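Local structure of lipase (Rhizopus chinensis, 6A0W) at residues A[67-70]-A[71-74]; A[182-185]-A[186-189]; A[210-213]-A[214-218]; A[251-255]-A[256-260]. The protein probably hydrolyses the ester bonds of triacylglycerols, as a fungal class 3 lipase of the alpha/beta-hydrolase superfamily. All blocks are in the same frame, centred on the assembly; numbering follows the deposited sequence.

Contact 1: residues A[67-70]-A[71-74]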
loop_
_atom_site.group_PDB
_atom_site.type_symbol
_atom_site.label_atom_id
_atom_site.label_comp_id
_atom_site.label_asym_id
_atom_site.label_seq_id
_atom_site.Cartn_x
_atom_site.Cartn_y
_atom_site.Cartn_z
ATOM N N CYS A 67 1.008 18.712 -9.046
ATOM C CA CYS A 67 -0.349 18.241 -9.067
ATOM C C CYS A 67 -0.996 18.749 -7.801
ATOM O O CYS A 67 -0.316 19.236 -6.904
ATOM C CB CYS A 67 -0.381 16.705 -9.209
ATOM S SG CYS A 67 -0.112 15.716 -7.712
ATOM N N LYS A 68 -2.312 18.630 -7.717
ATOM C CA LYS A 68 -3.027 19.114 -6.555
ATOM C C LYS A 68 -2.601 18.437 -5.261
ATOM O O LYS A 68 -2.223 19.120 -4.302
ATOM C CB LYS A 68 -4.533 18.942 -6.770
ATOM C CG LYS A 68 -5.403 19.547 -5.662
ATOM C CD LYS A 68 -6.878 19.159 -5.778
ATOM C CE LYS A 68 -7.508 19.603 -7.093
ATOM N NZ LYS A 68 -8.866 20.177 -6.875
ATOM N N GLN A 69 -2.667 17.106 -5.189
ATOM C CA GLN A 69 -2.285 16.442 -3.929
ATOM C C GLN A 69 -0.765 16.542 -3.671
ATOM O O GLN A 69 -0.324 16.588 -2.520
ATOM C CB GLN A 69 -2.765 14.981 -3.856
ATOM C CG GLN A 69 -4.185 14.753 -4.347
ATOM C CD GLN A 69 -5.247 15.317 -3.404
ATOM O OE1 GLN A 69 -4.940 15.958 -2.399
ATOM N NE2 GLN A 69 -6.489 14.919 -3.637
ATOM N N CYS A 70 -0.001 16.711 -4.745
ATOM C CA CYS A 70 1.445 16.897 -4.656
ATOM C C CYS A 70 1.759 18.075 -3.756
ATOM O O CYS A 70 2.520 17.934 -2.791
ATOM C CB CYS A 70 2.051 17.162 -6.039
ATOM S SG CYS A 70 1.905 15.865 -7.269
ATOM N N LEU A 71 1.170 19.235 -4.059
ATOM C CA LEU A 71 1.563 20.475 -3.373
ATOM C C LEU A 71 0.882 20.613 -2.029
ATOM O O LEU A 71 1.449 21.129 -1.089
ATOM C CB LEU A 71 1.295 21.706 -4.240
ATOM C CG LEU A 71 2.035 21.791 -5.584
ATOM C CD1 LEU A 71 1.709 23.119 -6.244
ATOM C CD2 LEU A 71 3.534 21.624 -5.445
ATOM N N LYS A 72 -0.274 19.998 -1.895
ATOM C CA LYS A 72 -0.909 19.902 -0.610
ATOM C C LYS A 72 -0.077 19.097 0.384
ATOM O O LYS A 72 0.022 19.499 1.520
ATOM C CB LYS A 72 -2.246 19.211 -0.768
ATOM C CG LYS A 72 -3.048 19.128 0.517
ATOM C CD LYS A 72 -4.479 18.763 0.205
ATOM C CE LYS A 72 -5.314 18.924 1.450
ATOM N NZ LYS A 72 -6.735 18.984 1.026
ATOM N N TYR A 73 0.366 17.886 0.035
ATOM C CA TYR A 73 0.997 17.023 1.049
ATOM C C TYR A 73 2.538 17.125 1.091
ATOM O O TYR A 73 3.150 16.909 2.123
ATOM C CB TYR A 73 0.505 15.570 0.935
ATOM C CG TYR A 73 -0.981 15.420 1.216
ATOM C CD1 TYR A 73 -1.478 15.556 2.525
ATOM C CD2 TYR A 73 -1.911 15.224 0.175
ATOM C CE1 TYR A 73 -2.835 15.480 2.790
ATOM C CE2 TYR A 73 -3.278 15.159 0.437
ATOM C CZ TYR A 73 -3.730 15.310 1.739
ATOM O OH TYR A 73 -5.067 15.233 2.031
ATOM N N VAL A 74 3.171 17.467 -0.014
ATOM C CA VAL A 74 4.616 17.666 -0.020
ATOM C C VAL A 74 4.969 18.914 -0.821
ATOM O O VAL A 74 5.463 18.818 -1.957
ATOM C CB VAL A 74 5.384 16.482 -0.625
ATOM C CG1 VAL A 74 6.834 16.579 -0.177
ATOM C CG2 VAL A 74 4.775 15.149 -0.209
HETATM O O HOH W 1 -6.866 15.786 -0.031
#

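Contact 2: residues A[182-185]-A[186-189]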
loop_
_atom_site.group_PDB
_atom_site.type_symbol
_atom_site.label_atom_id
_atom_site.label_comp_id
_atom_site.label_asym_id
_atom_site.label_seq_id
_atom_site.Cartn_x
_atom_site.Cartn_y
_atom_site.Cartn_z
ATOM N N GLY A 182 9.969 -2.356 0.605
ATOM C CA GLY A 182 10.401 -2.143 1.981
ATOM C C GLY A 182 11.220 -3.333 2.495
ATOM O O GLY A 182 12.222 -3.150 3.153
ATOM N N MET A 183 10.768 -4.548 2.213
ATOM C CA MET A 183 11.531 -5.746 2.576
ATOM C C MET A 183 12.922 -5.867 1.878
ATOM O O MET A 183 13.952 -6.064 2.558
ATOM C CB MET A 183 10.679 -6.981 2.314
ATOM C CG MET A 183 9.442 -7.095 3.195
ATOM S SD MET A 183 9.855 -7.110 4.945
ATOM C CE MET A 183 9.628 -5.382 5.333
ATOM N N ASP A 184 12.993 -5.413 0.631
ATOM C CA ASP A 184 14.275 -5.398 -0.124
ATOM C C ASP A 184 15.240 -4.362 0.425
ATOM O O ASP A 184 16.435 -4.616 0.649
ATOM C CB ASP A 184 13.971 -5.125 -1.619
ATOM C CG ASP A 184 15.104 -5.579 -2.577
ATOM O OD1 ASP A 184 15.964 -6.366 -2.168
ATOM O OD2 ASP A 184 15.163 -5.103 -3.727
ATOM N N LEU A 185 14.741 -3.162 0.664
ATOM C CA LEU A 185 15.536 -2.166 1.342
ATOM C C LEU A 185 16.064 -2.678 2.699
ATOM O O LEU A 185 17.243 -2.478 3.048
ATOM C CB LEU A 185 14.722 -0.881 1.529
ATOM C CG LEU A 185 14.460 -0.159 0.207
ATOM C CD1 LEU A 185 13.301 0.832 0.301
ATOM C CD2 LEU A 185 15.750 0.532 -0.248
ATOM N N TYR A 186 15.185 -3.273 3.501
ATOM C CA TYR A 186 15.646 -3.828 4.769
ATOM C C TYR A 186 16.772 -4.862 4.513
ATOM O O TYR A 186 17.700 -4.968 5.312
ATOM C CB TYR A 186 14.486 -4.463 5.542
ATOM C CG TYR A 186 14.878 -5.285 6.766
ATOM C CD1 TYR A 186 15.242 -4.684 7.969
ATOM C CD2 TYR A 186 14.782 -6.659 6.730
ATOM C CE1 TYR A 186 15.618 -5.454 9.079
ATOM C CE2 TYR A 186 15.100 -7.443 7.835
ATOM C CZ TYR A 186 15.494 -6.840 8.991
ATOM O OH TYR A 186 15.777 -7.698 10.005
ATOM N N GLN A 187 16.591 -5.707 3.503
ATOM C CA GLN A 187 17.526 -6.809 3.257
ATOM C C GLN A 187 18.851 -6.275 2.753
ATOM O O GLN A 187 19.866 -6.665 3.262
ATOM C CB GLN A 187 16.951 -7.842 2.301
ATOM C CG GLN A 187 15.824 -8.683 2.876
ATOM C CD GLN A 187 14.788 -9.076 1.858
ATOM O OE1 GLN A 187 14.983 -8.858 0.669
ATOM N NE2 GLN A 187 13.686 -9.713 2.306
ATOM N N ARG A 188 18.863 -5.251 1.909
ATOM C CA ARG A 188 20.061 -4.945 1.152
ATOM C C ARG A 188 20.605 -3.586 1.366
ATOM O O ARG A 188 21.699 -3.287 0.907
ATOM C CB ARG A 188 19.787 -5.156 -0.319
ATOM C CG ARG A 188 19.456 -6.595 -0.647
ATOM C CD ARG A 188 19.568 -6.852 -2.148
ATOM N NE ARG A 188 18.578 -6.107 -2.923
ATOM C CZ ARG A 188 18.861 -5.286 -3.918
ATOM N NH1 ARG A 188 17.871 -4.700 -4.582
ATOM N NH2 ARG A 188 20.121 -5.171 -4.353
ATOM N N GLU A 189 19.878 -2.736 2.078
ATOM C CA GLU A 189 20.405 -1.413 2.373
ATOM C C GLU A 189 20.568 -1.331 3.878
ATOM O O GLU A 189 19.609 -1.147 4.630
ATOM C CB GLU A 189 19.444 -0.355 1.848
ATOM C CG GLU A 189 19.666 1.045 2.346
ATOM C CD GLU A 189 21.083 1.545 2.092
ATOM O OE1 GLU A 189 21.309 2.167 1.029
ATOM O OE2 GLU A 189 21.931 1.415 3.004
HETATM O O HOH W 2 14.083 -8.644 -1.829
HETATM O O HOH W 3 17.292 -9.039 -0.722
#

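Contact 3: residues A[210-213]-A[214-218]. With SO4 (sulfate ion), chain D.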
loop_
_atom_site.group_PDB
_atom_site.type_symbol
_atom_site.label_atom_id
_atom_site.label_comp_id
_atom_site.label_asym_id
_atom_site.label_seq_id
_atom_site.Cartn_x
_atom_site.Cartn_y
_atom_site.Cartn_z
ATOM N N ASN A 210 1.691 -17.416 4.686
ATOM C CA ASN A 210 1.898 -17.304 6.143
ATOM C C ASN A 210 3.336 -16.995 6.503
ATOM O O ASN A 210 3.639 -15.979 7.156
ATOM C CB ASN A 210 1.467 -18.568 6.866
ATOM C CG ASN A 210 -0.014 -18.743 6.844
ATOM O OD1 ASN A 210 -0.672 -18.270 5.928
ATOM N ND2 ASN A 210 -0.564 -19.354 7.875
ATOM N N ALA A 211 4.251 -17.752 5.910
ATOM C CA ALA A 211 5.660 -17.593 6.255
ATOM C C ALA A 211 6.229 -16.232 5.824
ATOM O O ALA A 211 7.099 -15.659 6.495
ATOM C CB ALA A 211 6.480 -18.758 5.669
ATOM N N PHE A 212 5.732 -15.716 4.698
ATOM C CA PHE A 212 6.117 -14.395 4.246
ATOM C C PHE A 212 5.652 -13.339 5.270
ATOM O O PHE A 212 6.405 -12.450 5.636
ATOM C CB PHE A 212 5.538 -14.101 2.842
ATOM C CG PHE A 212 5.703 -12.659 2.410
ATOM C CD1 PHE A 212 6.910 -12.192 1.947
ATOM C CD2 PHE A 212 4.619 -11.794 2.430
ATOM C CE1 PHE A 212 7.071 -10.871 1.560
ATOM C CE2 PHE A 212 4.768 -10.470 2.066
ATOM C CZ PHE A 212 5.985 -10.024 1.583
ATOM N N ALA A 213 4.420 -13.480 5.722
ATOM C CA ALA A 213 3.799 -12.578 6.690
ATOM C C ALA A 213 4.542 -12.606 8.034
ATOM O O ALA A 213 4.877 -11.546 8.572
ATOM C CB ALA A 213 2.328 -12.950 6.870
ATOM N N TYR A 214 4.923 -13.798 8.493
ATOM C CA TYR A 214 5.710 -13.888 9.723
ATOM C C TYR A 214 7.058 -13.240 9.559
ATOM O O TYR A 214 7.550 -12.557 10.470
ATOM C CB TYR A 214 5.879 -15.336 10.193
ATOM C CG TYR A 214 4.574 -16.094 10.305
ATOM C CD1 TYR A 214 3.409 -15.467 10.714
ATOM C CD2 TYR A 214 4.533 -17.459 10.071
ATOM C CE1 TYR A 214 2.213 -16.179 10.846
ATOM C CE2 TYR A 214 3.366 -18.181 10.207
ATOM C CZ TYR A 214 2.201 -17.527 10.557
ATOM O OH TYR A 214 1.034 -18.250 10.658
ATOM N N TYR A 215 7.661 -13.426 8.386
ATOM C CA TYR A 215 8.929 -12.783 8.105
ATOM C C TYR A 215 8.794 -11.256 8.165
ATOM O O TYR A 215 9.638 -10.543 8.710
ATOM C CB TYR A 215 9.484 -13.226 6.719
ATOM C CG TYR A 215 10.668 -12.387 6.280
ATOM C CD1 TYR A 215 11.883 -12.472 6.924
ATOM C CD2 TYR A 215 10.532 -11.442 5.283
ATOM C CE1 TYR A 215 12.938 -11.622 6.606
ATOM C CE2 TYR A 215 11.548 -10.564 4.994
ATOM C CZ TYR A 215 12.757 -10.669 5.619
ATOM O OH TYR A 215 13.779 -9.814 5.248
ATOM N N VAL A 216 7.795 -10.729 7.479
ATOM C CA VAL A 216 7.631 -9.281 7.443
ATOM C C VAL A 216 7.534 -8.718 8.875
ATOM O O VAL A 216 8.206 -7.742 9.239
ATOM C CB VAL A 216 6.361 -8.915 6.651
ATOM C CG1 VAL A 216 5.994 -7.465 6.910
ATOM C CG2 VAL A 216 6.597 -9.131 5.160
ATOM N N ASP A 217 6.721 -9.374 9.679
ATOM C CA ASP A 217 6.558 -9.011 11.107
ATOM C C ASP A 217 7.871 -9.116 11.896
ATOM O O ASP A 217 8.197 -8.225 12.664
ATOM C CB ASP A 217 5.481 -9.913 11.737
ATOM C CG ASP A 217 4.083 -9.483 11.389
ATOM O OD1 ASP A 217 3.920 -8.354 10.846
ATOM O OD2 ASP A 217 3.136 -10.272 11.665
ATOM N N SER A 218 8.717 -10.086 11.540
ATOM C CA SER A 218 9.996 -10.288 12.228
ATOM C C SER A 218 10.973 -9.208 11.965
ATOM O O SER A 218 11.897 -9.027 12.745
ATOM C CB SER A 218 10.646 -11.615 11.829
ATOM O OG SER A 218 11.189 -11.599 10.525
HETATM S S SO4 D . 1.818 -21.883 10.465
HETATM O O1 SO4 D . 1.749 -21.251 9.126
HETATM O O2 SO4 D . 0.674 -22.808 10.690
HETATM O O3 SO4 D . 3.090 -22.638 10.528
HETATM O O4 SO4 D . 1.841 -20.900 11.577
#

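Contact 4: residues A[251-255]-A[256-260]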
loop_
_atom_site.group_PDB
_atom_site.type_symbol
_atom_site.label_atom_id
_atom_site.label_comp_id
_atom_site.label_asym_id
_atom_site.label_seq_id
_atom_site.Cartn_x
_atom_site.Cartn_y
_atom_site.Cartn_z
ATOM N N TRP A 251 -8.509 0.851 9.911
ATOM C CA TRP A 251 -9.757 0.675 9.151
ATOM C C TRP A 251 -10.626 1.927 9.269
ATOM O O TRP A 251 -11.068 2.254 10.366
ATOM C CB TRP A 251 -10.521 -0.522 9.677
ATOM C CG TRP A 251 -11.774 -0.831 8.942
ATOM C CD1 TRP A 251 -12.033 -0.606 7.635
ATOM C CD2 TRP A 251 -12.930 -1.478 9.474
ATOM N NE1 TRP A 251 -13.247 -1.151 7.291
ATOM C CE2 TRP A 251 -13.819 -1.687 8.412
ATOM C CE3 TRP A 251 -13.284 -1.923 10.738
ATOM C CZ2 TRP A 251 -15.065 -2.258 8.590
ATOM C CZ3 TRP A 251 -14.495 -2.564 10.901
ATOM C CH2 TRP A 251 -15.373 -2.727 9.831
ATOM N N ILE A 252 -10.797 2.640 8.157
ATOM C CA ILE A 252 -11.644 3.815 8.083
ATOM C C ILE A 252 -13.087 3.356 8.016
ATOM O O ILE A 252 -13.522 2.757 7.039
ATOM C CB ILE A 252 -11.405 4.629 6.819
ATOM C CG1 ILE A 252 -9.955 5.084 6.698
ATOM C CG2 ILE A 252 -12.296 5.844 6.816
ATOM C CD1 ILE A 252 -9.616 5.656 5.316
ATOM N N LYS A 253 -13.796 3.516 9.126
ATOM C CA LYS A 253 -15.197 3.132 9.190
ATOM C C LYS A 253 -16.067 4.309 8.769
ATOM O O LYS A 253 -16.975 4.163 7.960
ATOM C CB LYS A 253 -15.533 2.620 10.586
ATOM C CG LYS A 253 -14.819 1.325 10.930
ATOM C CD LYS A 253 -15.274 0.782 12.280
ATOM C CE LYS A 253 -16.696 0.243 12.279
ATOM N NZ LYS A 253 -17.181 -0.126 13.647
ATOM N N GLU A 254 -15.711 5.507 9.204
ATOM C CA GLU A 254 -16.409 6.705 8.755
ATOM C C GLU A 254 -15.566 7.885 9.139
ATOM O O GLU A 254 -15.192 8.042 10.303
ATOM C CB GLU A 254 -17.789 6.799 9.463
ATOM C CG GLU A 254 -18.571 8.054 9.093
ATOM C CD GLU A 254 -19.212 7.987 7.708
ATOM O OE1 GLU A 254 -19.190 6.911 7.062
ATOM O OE2 GLU A 254 -19.822 9.005 7.298
ATOM N N ASP A 255 -15.215 8.721 8.181
ATOM C CA ASP A 255 -14.491 9.929 8.549
ATOM C C ASP A 255 -15.417 10.983 9.163
ATOM O O ASP A 255 -16.609 10.956 8.918
ATOM C CB ASP A 255 -13.793 10.510 7.325
ATOM C CG ASP A 255 -12.422 9.846 7.048
ATOM O OD1 ASP A 255 -11.615 9.658 8.014
ATOM O OD2 ASP A 255 -12.158 9.608 5.847
ATOM N N PRO A 256 -14.850 11.969 9.845
ATOM C CA PRO A 256 -13.388 12.141 9.941
ATOM C C PRO A 256 -12.704 11.408 11.110
ATOM O O PRO A 256 -11.483 11.490 11.210
ATOM C CB PRO A 256 -13.216 13.651 10.150
ATOM C CG PRO A 256 -14.508 14.062 10.813
ATOM C CD PRO A 256 -15.591 13.080 10.457
ATOM N N ALA A 257 -13.452 10.853 12.066
ATOM C CA ALA A 257 -12.810 10.424 13.314
ATOM C C ALA A 257 -12.914 8.928 13.592
ATOM O O ALA A 257 -12.226 8.419 14.488
ATOM C CB ALA A 257 -13.349 11.221 14.484
ATOM N N ASP A 258 -13.833 8.224 12.923
ATOM C CA ASP A 258 -14.030 6.814 13.260
ATOM C C ASP A 258 -13.084 5.973 12.393
ATOM O O ASP A 258 -13.517 5.317 11.456
ATOM C CB ASP A 258 -15.489 6.368 13.132
ATOM C CG ASP A 258 -15.713 4.967 13.637
ATOM O OD1 ASP A 258 -14.778 4.444 14.260
ATOM O OD2 ASP A 258 -16.811 4.381 13.439
ATOM N N VAL A 259 -11.788 6.022 12.720
ATOM C CA VAL A 259 -10.768 5.134 12.144
ATOM C C VAL A 259 -10.246 4.195 13.217
ATOM O O VAL A 259 -9.748 4.650 14.234
ATOM C CB VAL A 259 -9.592 5.953 11.600
ATOM C CG1 VAL A 259 -8.596 5.032 10.889
ATOM C CG2 VAL A 259 -10.082 7.039 10.632
ATOM N N GLN A 260 -10.442 2.896 13.054
ATOM C CA GLN A 260 -10.094 1.940 14.106
ATOM C C GLN A 260 -8.776 1.222 13.762
ATOM O O GLN A 260 -8.610 0.712 12.647
ATOM C CB GLN A 260 -11.198 0.897 14.269
ATOM C CG GLN A 260 -12.496 1.474 14.830
ATOM C CD GLN A 260 -12.284 2.218 16.160
ATOM O OE1 GLN A 260 -11.643 1.697 17.069
ATOM N NE2 GLN A 260 -12.751 3.455 16.244
#

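Contact 1: residues A[67-70]-A[71-74]
Gln69 and Tyr73 lie side by side one helical turn apart, pointing the same way, with the amide and ring planes 27° apart. OE1 of Gln69 comes to the edge of the phenol ring, near its plane, 3.4 Å from Tyr73 CE2. A bend at chi2 (-71°) folds the glutamine chain so that its amide lies alongside the ring of the residue four positions later. The ring is also covered on one face by the aliphatic chain of Lys72, whose CG sits over the ring centre.

Polar ends gather round a single water. It donates to Gln69 OE1 at 3.1 Å, pairs with Tyr73 OH at 2.8 Å, and takes a weak bond from Lys72 NZ.

Backbone bonds of the alpha-helical i to i+4 kind run through the whole short helix 68-73, among them Tyr73 N to Gln69 O at 2.9 Å. Cys67 occupies the N-cap position, and its O accepts from Leu71 N at 3.2 Å.

The covalent cross-link is the disulfide between Cys67 SG and Cys70 SG, 2.1 Å long, which closes the first turn in a CxxC pattern. Both cysteines also touch Thr53 of helix 38-53, while Tyr73 packs on Thr45 and Asn46 of the same helix. The first turn is thus fixed covalently on its buried side, whereas the polar ends of Gln69, Lys72 and Tyr73 are joined more loosely, through solvent.

Contact 2: residues A[182-185]-A[186-189]
The guanidinium of Arg188 meets the carboxylate of Asp184 at its edge, with both oxygens gripped side-on. NE reaches Asp184 OD1 at 2.7 Å and NH1 reaches Asp184 OD2 at 2.9 Å, both almost straight. The oxygens lie in the guanidinium plane, but the two flat groups are turned 32° against each other, so each nitrogen approaches on the syn side of its oxygen and about 30° out of the carboxylate plane. Phe151 of helix 137-160 makes a cation-pi contact with the same arginine. At the edge of the Tyr186 ring, near its plane, lies Met183 O.

The pairing needs a bend in the arginine at chi3 (-65°), which swings NE and NH1 back along the helix toward the acid four residues earlier. Gln187 folds its amide over the preceding turn, with CD 3.2 Å from Met183 O. Two waters lie 2.7 Å from Gln187 OE1 and also come near Asp184 OD1, where any bond would be weak; they have more acceptors in reach than protons to give. NE2 of Gln187 turns to Tyr215 and Tyr127, and OD2 of Asp184 also bonds to Tyr143 OH.

Along the backbone, Tyr186 N bonds to Gly182 O at 3.0 Å, and Glu189 N closes the final turn on Leu185 O at 2.8 Å. This is the C-terminal end of helix 173-188, the helix of a beta-alpha-beta unit between strands 165-171 and 197-202. With a bidentate arginine and a tyrosine hydroxyl on its oxygens, the buried carboxylate of Asp184 is well compensated and probably stays ionised.

Contact 3: residues A[210-213]-A[214-218]
Tyr214 lays one face of its ring over the carbonyl oxygen of Asn210, which stands 3.3 Å from Tyr214 CG and is displaced from the ring centre toward the rim. The same oxygen accepts the backbone bond from Tyr214 N at 2.9 Å, so a single carbonyl meets both the main chain and the ring of the residue one turn on. With chi1 at -52°, the ring swings back beside its own backbone N, over that preceding turn. Tyr214 OH continues outward and donates to O4 of a sulfate ion, probably from the crystallisation liquor, at 2.9 Å. The side chain of Asn210 runs alongside, its flat end turned 73° from the ring.

Both segments belong to helix 210-218, the connecting helix of the beta-alpha-beta unit that joins strand 197-202 to strand 223-228. Against this exposed flank stands the buried one, where Val216 CG2 sits above a face of the Phe212 ring in a CH-pi contact, 3.9 Å from the ring centroid and 19° off the normal. The methyl lies toward the rim and comes nearest to Phe212 CZ, at 3.7 Å. Phe212 also makes an edge-to-face contact with Tyr127 and packs on Leu179 of helix 173-188.

Asp217 N reaches Ala213 O at 3.1 Å in a nearly straight bond, and at the last turn Ser218 OG donates to Tyr215 O at 2.6 Å.

Contact 4: residues A[251-255]-A[256-260]
Lys253 and Asp258 cross at an angle, the lysine CB passing 3.6 Å from Asp258 OD2. An extended chi2 (-175°) carries the lysine CD to 3.8 Å from Gln260 CG; past it the chain bends at chi3, sending NZ on. NZ stays 4.5 Å from Asp258 OD2, too far for a salt bridge, and bonds instead to Pro20 O and Thr22 OG1. The aliphatic part of the lysine also lies across one face of the Trp251 indole, whose NE1 is tied to Lys229 O.

These side chains decorate the end of a beta hairpin between strands 248-252 and 258-262, two neighbouring antiparallel strands of the central mixed sheet. Trp251 and Gln260 form a hydrogen-bonded antiparallel pair, with Trp251 N to Gln260 O at 2.7 Å. Farther on the register slips by one residue in a classic beta bulge: Asp258 O accepts from both Lys253 N, at 3.0 Å, and Glu254 N, at 3.1 Å. The turn itself carries a cis peptide bond before Pro256.

On the other face of the hairpin Ile252 and Val259 meet only loosely. Gln260, bent at chi2, brings NE2 back to Asp258 OD1, nearly in line with its C-O bond, at 3.0 Å; Thr35 OG1 is a second partner of that nitrogen.

Overall arrangement
Contacts 2 and 3 are neighbours, their centres about 14 Å apart: helices 173-188 and 210-218 meet where Gln187 NE2 reaches Tyr215 OH and Met183 packs on Val216. Contact 2 is the most buried of the four and relies on an intrahelical salt bridge, whereas contact 3 has one apolar flank and one flank facing a sulfate. Contact 1, partly buried, lies about 34 Å from contact 3 between centres, across the chain's centre; a disulfide and a water bridge mark its short helix. Contact 4 stands apart in kind, a hairpin near one border of the sheet, with backbone pairing and a bulge in place of helical turns.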